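Long-range contacts in catechol 1,2-dioxygenase (Pseudomonas putida, PDB 2AZQ), which probably catalyses the iron(III)-dependent intradiol cleavage of catechol by dioxygen to cis,cis-muconate, an early step of the beta-ketoadipate pathway: residues G126-V131 with R190-S195; M133-Q138 with A282-D287. All blocks are in the same frame, centred on the assembly; numbering follows the deposited sequence.

Interaction 1. Residues G126-V131 with R190-S195; sequences GTDPGV and RSIVPS
With chi1 near 170° in both Val131 and Val193, each valine sets its CG1 trans to its own backbone N, and the two side chains lie next to each other, pointing the same way. Val131 CG1 then rests against Val193 CG2 at 3.8 Å, the apolar half of a contact whose polar half is made by the main chain. Val193 N donates to Val131 O at 2.9 Å, and the donor stands nearly along the C=O axis, with 163° at the hydrogen. The same oxygen receives the CA-H of Ile192, CA to O 3.2 Å, so two consecutive residues converge on one carbonyl.

Farther back in the loop, Asp128 crosses Ile192 at about a right angle. Ile192 holds CG1 between its backbone N and carbonyl carbon (chi1 67°), and the extended branch carries CD1 to 3.8 Å from Asp128 OD2. That is a van der Waals touch; the other oxygen, Asp128 OD1, has a weak hydrogen bond to Thr159 OG1. Ser191 turns away, its OG bonded to NE2 of His156.

Here the loop that follows strand 120-122 reaches the end of strand 186-192, just before the loop becomes strand 132-140. Val131 O and Val193 N continue the hydrogen bonding beyond the Met133-Ser191 backbone pair, consistent with the antiparallel pairing of those strands. Chemically, one nearly straight main-chain hydrogen bond, beside a small valine-valine contact, ties the loop just before strand 132-140 to the end of strand 186-192, while the aspartate adds no charge pairing across the contact.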
ATOM      1  N   GLY A 126     -29.190  23.433   0.877  1.00 13.47           N
ATOM      2  CA  GLY A 126     -29.849  24.365  -0.027  1.00 14.48           C
ATOM      3  C   GLY A 126     -28.912  25.149  -0.909  1.00 16.82           C
ATOM      4  O   GLY A 126     -29.130  26.319  -1.194  1.00 17.86           O
ATOM      5  N   THR A 127     -27.875  24.474  -1.364  1.00 18.70           N
ATOM      6  CA  THR A 127     -26.843  25.045  -2.207  1.00 19.99           C
ATOM      7  C   THR A 127     -26.943  24.733  -3.685  1.00 21.70           C
ATOM      8  O   THR A 127     -26.597  25.575  -4.510  1.00 23.96           O
ATOM      9  CB  THR A 127     -25.487  24.533  -1.761  1.00 19.70           C
ATOM     10  OG1 THR A 127     -25.172  25.087  -0.491  1.00 20.91           O
ATOM     11  CG2 THR A 127     -24.427  24.900  -2.745  1.00 23.05           C
ATOM     12  N   ASP A 128     -27.391  23.516  -4.004  1.00 23.01           N
ATOM     13  CA  ASP A 128     -27.483  22.987  -5.379  1.00 23.95           C
ATOM     14  C   ASP A 128     -28.763  23.314  -6.244  1.00 23.94           C
ATOM     15  O   ASP A 128     -29.728  23.908  -5.732  1.00 22.57           O
ATOM     16  CB  ASP A 128     -27.313  21.445  -5.288  1.00 25.45           C
ATOM     17  CG  ASP A 128     -25.898  20.988  -4.844  1.00 26.41           C
ATOM     18  OD1 ASP A 128     -24.962  21.125  -5.648  1.00 29.35           O
ATOM     19  OD2 ASP A 128     -25.713  20.463  -3.714  1.00 25.57           O
ATOM     20  N   PRO A 129     -28.724  23.005  -7.594  1.00 24.18           N
ATOM     21  CA  PRO A 129     -29.765  23.161  -8.634  1.00 21.61           C
ATOM     22  C   PRO A 129     -30.136  21.673  -8.915  1.00 18.94           C
ATOM     23  O   PRO A 129     -30.094  21.173 -10.055  1.00 15.97           O
ATOM     24  CB  PRO A 129     -28.986  23.759  -9.801  1.00 21.75           C
ATOM     25  CG  PRO A 129     -27.820  22.805  -9.834  1.00 22.39           C
ATOM     26  CD  PRO A 129     -27.468  22.611  -8.287  1.00 24.92           C
ATOM     27  N   GLY A 130     -30.436  20.964  -7.835  1.00 16.27           N
ATOM     28  CA  GLY A 130     -30.767  19.578  -7.976  1.00 13.39           C
ATOM     29  C   GLY A 130     -32.255  19.382  -7.989  1.00 12.63           C
ATOM     30  O   GLY A 130     -33.038  20.329  -8.036  1.00 12.83           O
ATOM     31  N   VAL A 131     -32.616  18.111  -7.965  1.00 11.57           N
ATOM     32  CA  VAL A 131     -33.976  17.642  -7.941  1.00  9.97           C
ATOM     33  C   VAL A 131     -34.169  17.255  -6.481  1.00 11.00           C
ATOM     34  O   VAL A 131     -33.400  16.461  -5.959  1.00 10.38           O
ATOM     35  CB  VAL A 131     -34.107  16.394  -8.857  1.00  7.05           C
ATOM     36  CG1 VAL A 131     -35.463  15.699  -8.670  1.00  6.35           C
ATOM     37  CG2 VAL A 131     -33.900  16.813 -10.283  1.00  3.66           C
ATOM     38  N   ARG A 190     -35.965  14.662   3.476  1.00  7.73           N
ATOM     39  CA  ARG A 190     -36.073  15.632   2.378  1.00  8.59           C
ATOM     40  C   ARG A 190     -34.627  15.896   1.939  1.00  6.87           C
ATOM     41  O   ARG A 190     -33.803  16.342   2.733  1.00  6.31           O
ATOM     42  CB  ARG A 190     -36.762  16.921   2.897  1.00 12.07           C
ATOM     43  CG  ARG A 190     -37.121  18.016   1.852  1.00 16.38           C
ATOM     44  CD  ARG A 190     -35.894  18.772   1.366  1.00 21.20           C
ATOM     45  NE  ARG A 190     -36.158  19.787   0.334  1.00 23.98           N
ATOM     46  CZ  ARG A 190     -36.943  20.855   0.478  1.00 21.42           C
ATOM     47  NH1 ARG A 190     -37.569  21.075   1.623  1.00 21.43           N
ATOM     48  NH2 ARG A 190     -37.052  21.730  -0.513  1.00 18.86           N
ATOM     49  N   SER A 191     -34.301  15.603   0.689  1.00  4.20           N
ATOM     50  CA  SER A 191     -32.923  15.803   0.255  1.00  5.22           C
ATOM     51  C   SER A 191     -32.811  16.128  -1.251  1.00  5.93           C
ATOM     52  O   SER A 191     -33.629  16.896  -1.787  1.00  6.75           O
ATOM     53  CB  SER A 191     -32.114  14.551   0.636  1.00  3.24           C
ATOM     54  OG  SER A 191     -30.728  14.687   0.388  1.00  2.41           O
ATOM     55  N   ILE A 192     -31.782  15.595  -1.916  1.00  4.25           N
ATOM     56  CA  ILE A 192     -31.610  15.802  -3.354  1.00  3.89           C
ATOM     57  C   ILE A 192     -31.084  14.559  -4.066  1.00  4.78           C
ATOM     58  O   ILE A 192     -30.301  13.782  -3.518  1.00  6.61           O
ATOM     59  CB  ILE A 192     -30.659  16.978  -3.686  1.00  3.47           C
ATOM     60  CG1 ILE A 192     -29.227  16.655  -3.255  1.00  3.31           C
ATOM     61  CG2 ILE A 192     -31.157  18.257  -3.018  1.00  2.95           C
ATOM     62  CD1 ILE A 192     -28.233  17.670  -3.713  1.00  2.16           C
ATOM     63  N   VAL A 193     -31.530  14.355  -5.294  1.00  4.78           N
ATOM     64  CA  VAL A 193     -31.082  13.196  -6.052  1.00  5.73           C
ATOM     65  C   VAL A 193     -29.571  13.269  -6.218  1.00  4.45           C
ATOM     66  O   VAL A 193     -29.063  14.230  -6.758  1.00  7.31           O
ATOM     67  CB  VAL A 193     -31.784  13.150  -7.423  1.00  4.67           C
ATOM     68  CG1 VAL A 193     -31.197  12.062  -8.247  1.00  4.09           C
ATOM     69  CG2 VAL A 193     -33.281  12.935  -7.220  1.00  4.17           C
ATOM     70  N   PRO A 194     -28.839  12.254  -5.742  1.00  4.33           N
ATOM     71  CA  PRO A 194     -27.375  12.204  -5.831  1.00  3.77           C
ATOM     72  C   PRO A 194     -26.920  11.778  -7.191  1.00  2.70           C
ATOM     73  O   PRO A 194     -27.659  11.167  -7.920  1.00  2.85           O
ATOM     74  CB  PRO A 194     -27.018  11.159  -4.782  1.00  3.50           C
ATOM     75  CG  PRO A 194     -28.101  10.147  -5.011  1.00  5.13           C
ATOM     76  CD  PRO A 194     -29.342  11.058  -5.035  1.00  5.36           C
ATOM     77  N   SER A 195     -25.688  12.085  -7.546  1.00  3.95           N
ATOM     78  CA  SER A 195     -25.203  11.658  -8.850  1.00  2.75           C
ATOM     79  C   SER A 195     -24.254  10.481  -8.699  1.00  4.14           C
ATOM     80  O   SER A 195     -23.642  10.265  -7.625  1.00  3.50           O
ATOM     81  CB  SER A 195     -24.462  12.793  -9.558  1.00  2.00           C
ATOM     82  OG  SER A 195     -25.306  13.909  -9.676  1.00  2.00           O
TER

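Interaction 2. Residues M133-Q138 with A282-D287; sequences MFLQGQ and AELSFD
Leu135 overlaps Leu284 on the face of the sheet that also carries Met133 and Ala282, the two side chains running alongside each other with Leu135 CD1 against Leu284 CG at 4.0 Å. In both leucines CG is trans to the backbone N (chi1 -162° and 172°), which gives the branches a common direction. Met133 and Ala282 continue this buried face, where Leu262 of strand 259-265 and Phe240 of strand 234-240 lie against it.

On the other face Phe134 pairs with Glu283. The rim of its ring looks toward Ala282 O, which is near the ring plane and 3.6 Å from CD1. Glu283 directs its carboxylate to a salt bridge with Arg274, while Arg188 and Arg190 pack on the phenylalanine.

Strands 132-140 and 281-289 run parallel in close register. Phe134 N donates to Ala282 O at 2.8 Å from above the carbonyl plane, 43° out of it; Leu284 N to Phe134 O (2.9 Å) and Gln136 N to Leu284 O (3.0 Å) follow in alternation. Past Ser285 the second strand gains a residue, so that Gly137 is matched with Asp287, and Phe286 O takes a hydrogen bond from Tyr187 OH.

In this transthyretin-clan domain the result is a division of labour: main-chain hydrogen bonds set the register, aliphatic side chains seal the leucine face, and on the Phe134 face Glu283 finds its charge partner outside both segments.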
ATOM      1  N   MET A 133     -35.411  15.282  -3.487  1.00 11.29           N
ATOM      2  CA  MET A 133     -35.737  13.874  -3.418  1.00 12.41           C
ATOM      3  C   MET A 133     -36.385  13.632  -2.084  1.00 13.76           C
ATOM      4  O   MET A 133     -35.850  14.071  -1.066  1.00 15.17           O
ATOM      5  CB  MET A 133     -34.485  13.022  -3.479  1.00 13.46           C
ATOM      6  CG  MET A 133     -34.738  11.566  -3.095  1.00 12.75           C
ATOM      7  SD  MET A 133     -33.214  10.663  -2.786  1.00 12.60           S
ATOM      8  CE  MET A 133     -32.410  10.878  -4.287  1.00  9.93           C
ATOM      9  N   PHE A 134     -37.541  12.970  -2.078  1.00 13.12           N
ATOM     10  CA  PHE A 134     -38.200  12.656  -0.821  1.00 12.26           C
ATOM     11  C   PHE A 134     -37.976  11.201  -0.594  1.00 13.73           C
ATOM     12  O   PHE A 134     -38.399  10.363  -1.397  1.00 14.83           O
ATOM     13  CB  PHE A 134     -39.688  12.978  -0.845  1.00  9.88           C
ATOM     14  CG  PHE A 134     -39.967  14.431  -0.757  1.00  7.71           C
ATOM     15  CD1 PHE A 134     -40.099  15.200  -1.900  1.00  7.13           C
ATOM     16  CD2 PHE A 134     -39.963  15.063   0.483  1.00  7.55           C
ATOM     17  CE1 PHE A 134     -40.217  16.576  -1.813  1.00  7.03           C
ATOM     18  CE2 PHE A 134     -40.077  16.427   0.589  1.00  5.54           C
ATOM     19  CZ  PHE A 134     -40.205  17.194  -0.564  1.00  6.66           C
ATOM     20  N   LEU A 135     -37.310  10.917   0.519  1.00 14.37           N
ATOM     21  CA  LEU A 135     -36.931   9.570   0.906  1.00 14.76           C
ATOM     22  C   LEU A 135     -37.701   9.098   2.127  1.00 14.83           C
ATOM     23  O   LEU A 135     -37.665   9.757   3.165  1.00 15.69           O
ATOM     24  CB  LEU A 135     -35.434   9.607   1.193  1.00 16.46           C
ATOM     25  CG  LEU A 135     -34.577   8.356   1.240  1.00 17.55           C
ATOM     26  CD1 LEU A 135     -34.940   7.397   0.101  1.00 19.39           C
ATOM     27  CD2 LEU A 135     -33.131   8.815   1.103  1.00 17.86           C
ATOM     28  N   GLN A 136     -38.423   7.986   2.020  1.00 14.74           N
ATOM     29  CA  GLN A 136     -39.161   7.482   3.188  1.00 15.33           C
ATOM     30  C   GLN A 136     -39.392   5.986   3.190  1.00 13.69           C
ATOM     31  O   GLN A 136     -39.435   5.350   2.141  1.00 14.05           O
ATOM     32  CB  GLN A 136     -40.514   8.169   3.349  1.00 16.90           C
ATOM     33  CG  GLN A 136     -41.564   7.752   2.363  1.00 20.25           C
ATOM     34  CD  GLN A 136     -42.898   8.422   2.651  1.00 23.38           C
ATOM     35  OE1 GLN A 136     -42.937   9.616   2.982  1.00 24.59           O
ATOM     36  NE2 GLN A 136     -44.000   7.672   2.500  1.00 23.32           N
ATOM     37  N   GLY A 137     -39.539   5.434   4.385  1.00 11.75           N
ATOM     38  CA  GLY A 137     -39.757   4.010   4.530  1.00 10.77           C
ATOM     39  C   GLY A 137     -39.762   3.595   5.988  1.00 11.19           C
ATOM     40  O   GLY A 137     -39.664   4.434   6.874  1.00 12.91           O
ATOM     41  N   GLN A 138     -39.891   2.305   6.257  1.00 10.20           N
ATOM     42  CA  GLN A 138     -39.883   1.840   7.633  1.00  8.74           C
ATOM     43  C   GLN A 138     -38.741   0.865   7.820  1.00  8.93           C
ATOM     44  O   GLN A 138     -38.116   0.411   6.861  1.00  9.72           O
ATOM     45  CB  GLN A 138     -41.179   1.118   7.983  1.00  6.91           C
ATOM     46  CG  GLN A 138     -42.402   1.956   7.877  1.00  8.68           C
ATOM     47  CD  GLN A 138     -43.696   1.151   8.006  1.00 10.17           C
ATOM     48  OE1 GLN A 138     -44.007   0.255   7.176  1.00  7.80           O
ATOM     49  NE2 GLN A 138     -44.469   1.472   9.048  1.00  8.93           N
ATOM     50  N   ALA A 282     -38.370  14.211  -6.818  1.00 17.56           N
ATOM     51  CA  ALA A 282     -38.369  12.759  -6.813  1.00 14.12           C
ATOM     52  C   ALA A 282     -38.950  12.245  -5.534  1.00 12.31           C
ATOM     53  O   ALA A 282     -38.967  12.949  -4.530  1.00  9.94           O
ATOM     54  CB  ALA A 282     -36.952  12.238  -6.997  1.00 13.95           C
ATOM     55  N   GLU A 283     -39.460  11.022  -5.605  1.00 11.06           N
ATOM     56  CA  GLU A 283     -40.038  10.336  -4.454  1.00 11.37           C
ATOM     57  C   GLU A 283     -39.568   8.916  -4.512  1.00 11.14           C
ATOM     58  O   GLU A 283     -39.610   8.270  -5.557  1.00 10.94           O
ATOM     59  CB  GLU A 283     -41.559  10.359  -4.474  1.00 12.23           C
ATOM     60  CG  GLU A 283     -42.119  11.728  -4.238  1.00 13.07           C
ATOM     61  CD  GLU A 283     -43.618  11.723  -4.090  1.00 14.22           C
ATOM     62  OE1 GLU A 283     -44.189  12.827  -3.953  1.00 14.27           O
ATOM     63  OE2 GLU A 283     -44.222  10.623  -4.107  1.00 13.13           O
ATOM     64  N   LEU A 284     -39.121   8.430  -3.374  1.00 11.23           N
ATOM     65  CA  LEU A 284     -38.593   7.092  -3.289  1.00 11.55           C
ATOM     66  C   LEU A 284     -38.914   6.504  -1.909  1.00 12.48           C
ATOM     67  O   LEU A 284     -38.712   7.139  -0.856  1.00 11.64           O
ATOM     68  CB  LEU A 284     -37.080   7.159  -3.568  1.00 11.03           C
ATOM     69  CG  LEU A 284     -36.177   5.933  -3.378  1.00 12.72           C
ATOM     70  CD1 LEU A 284     -36.727   4.716  -4.118  1.00 12.41           C
ATOM     71  CD2 LEU A 284     -34.791   6.287  -3.874  1.00 10.81           C
ATOM     72  N   SER A 285     -39.466   5.300  -1.912  1.00 12.56           N
ATOM     73  CA  SER A 285     -39.801   4.660  -0.648  1.00 12.54           C
ATOM     74  C   SER A 285     -39.121   3.307  -0.621  1.00 11.46           C
ATOM     75  O   SER A 285     -39.160   2.548  -1.585  1.00  7.52           O
ATOM     76  CB  SER A 285     -41.308   4.495  -0.497  1.00 13.00           C
ATOM     77  OG  SER A 285     -41.787   3.562  -1.438  1.00 13.71           O
ATOM     78  N   PHE A 286     -38.481   3.021   0.500  1.00 12.65           N
ATOM     79  CA  PHE A 286     -37.763   1.777   0.631  1.00 14.10           C
ATOM     80  C   PHE A 286     -37.714   1.424   2.121  1.00 14.90           C
ATOM     81  O   PHE A 286     -37.423   2.291   2.957  1.00 13.88           O
ATOM     82  CB  PHE A 286     -36.354   1.964   0.058  1.00 12.82           C
ATOM     83  CG  PHE A 286     -35.620   0.701  -0.172  1.00 12.42           C
ATOM     84  CD1 PHE A 286     -35.516   0.174  -1.451  1.00 11.57           C
ATOM     85  CD2 PHE A 286     -35.036   0.013   0.897  1.00 13.15           C
ATOM     86  CE1 PHE A 286     -34.830  -1.038  -1.672  1.00 11.95           C
ATOM     87  CE2 PHE A 286     -34.349  -1.204   0.688  1.00 13.58           C
ATOM     88  CZ  PHE A 286     -34.249  -1.728  -0.599  1.00 11.65           C
ATOM     89  N   ASP A 287     -38.022   0.158   2.427  1.00 15.62           N
ATOM     90  CA  ASP A 287     -38.023  -0.366   3.794  1.00 16.46           C
ATOM     91  C   ASP A 287     -36.899  -1.362   4.020  1.00 16.13           C
ATOM     92  O   ASP A 287     -36.511  -2.132   3.131  1.00 16.49           O
ATOM     93  CB  ASP A 287     -39.319  -1.106   4.113  1.00 17.53           C
ATOM     94  CG  ASP A 287     -40.543  -0.272   3.875  1.00 18.73           C
ATOM     95  OD1 ASP A 287     -40.675   0.796   4.505  1.00 16.22           O
ATOM     96  OD2 ASP A 287     -41.378  -0.705   3.054  1.00 19.65           O
TER

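How the interactions relate
Interactions 1 and 2 illustrate how one sheet is held differently at its margin and within its width. Strand 132-140 serves both: 126-131 is its approach, 133-138 its body, flanked by 186-192 on one side and 281-289 on the other. The first contact buries 211 Å² and depends on a single main-chain bond; the second buries 508 Å² and repeats its bonds along the strands. Both mix buried and more open residues. They meet at Met133, whose CE packs on Val193 and Pro194 and whose O probably accepts from Ser191 N. Neither supplies an iron ligand, although both lie in the domain that carries the iron.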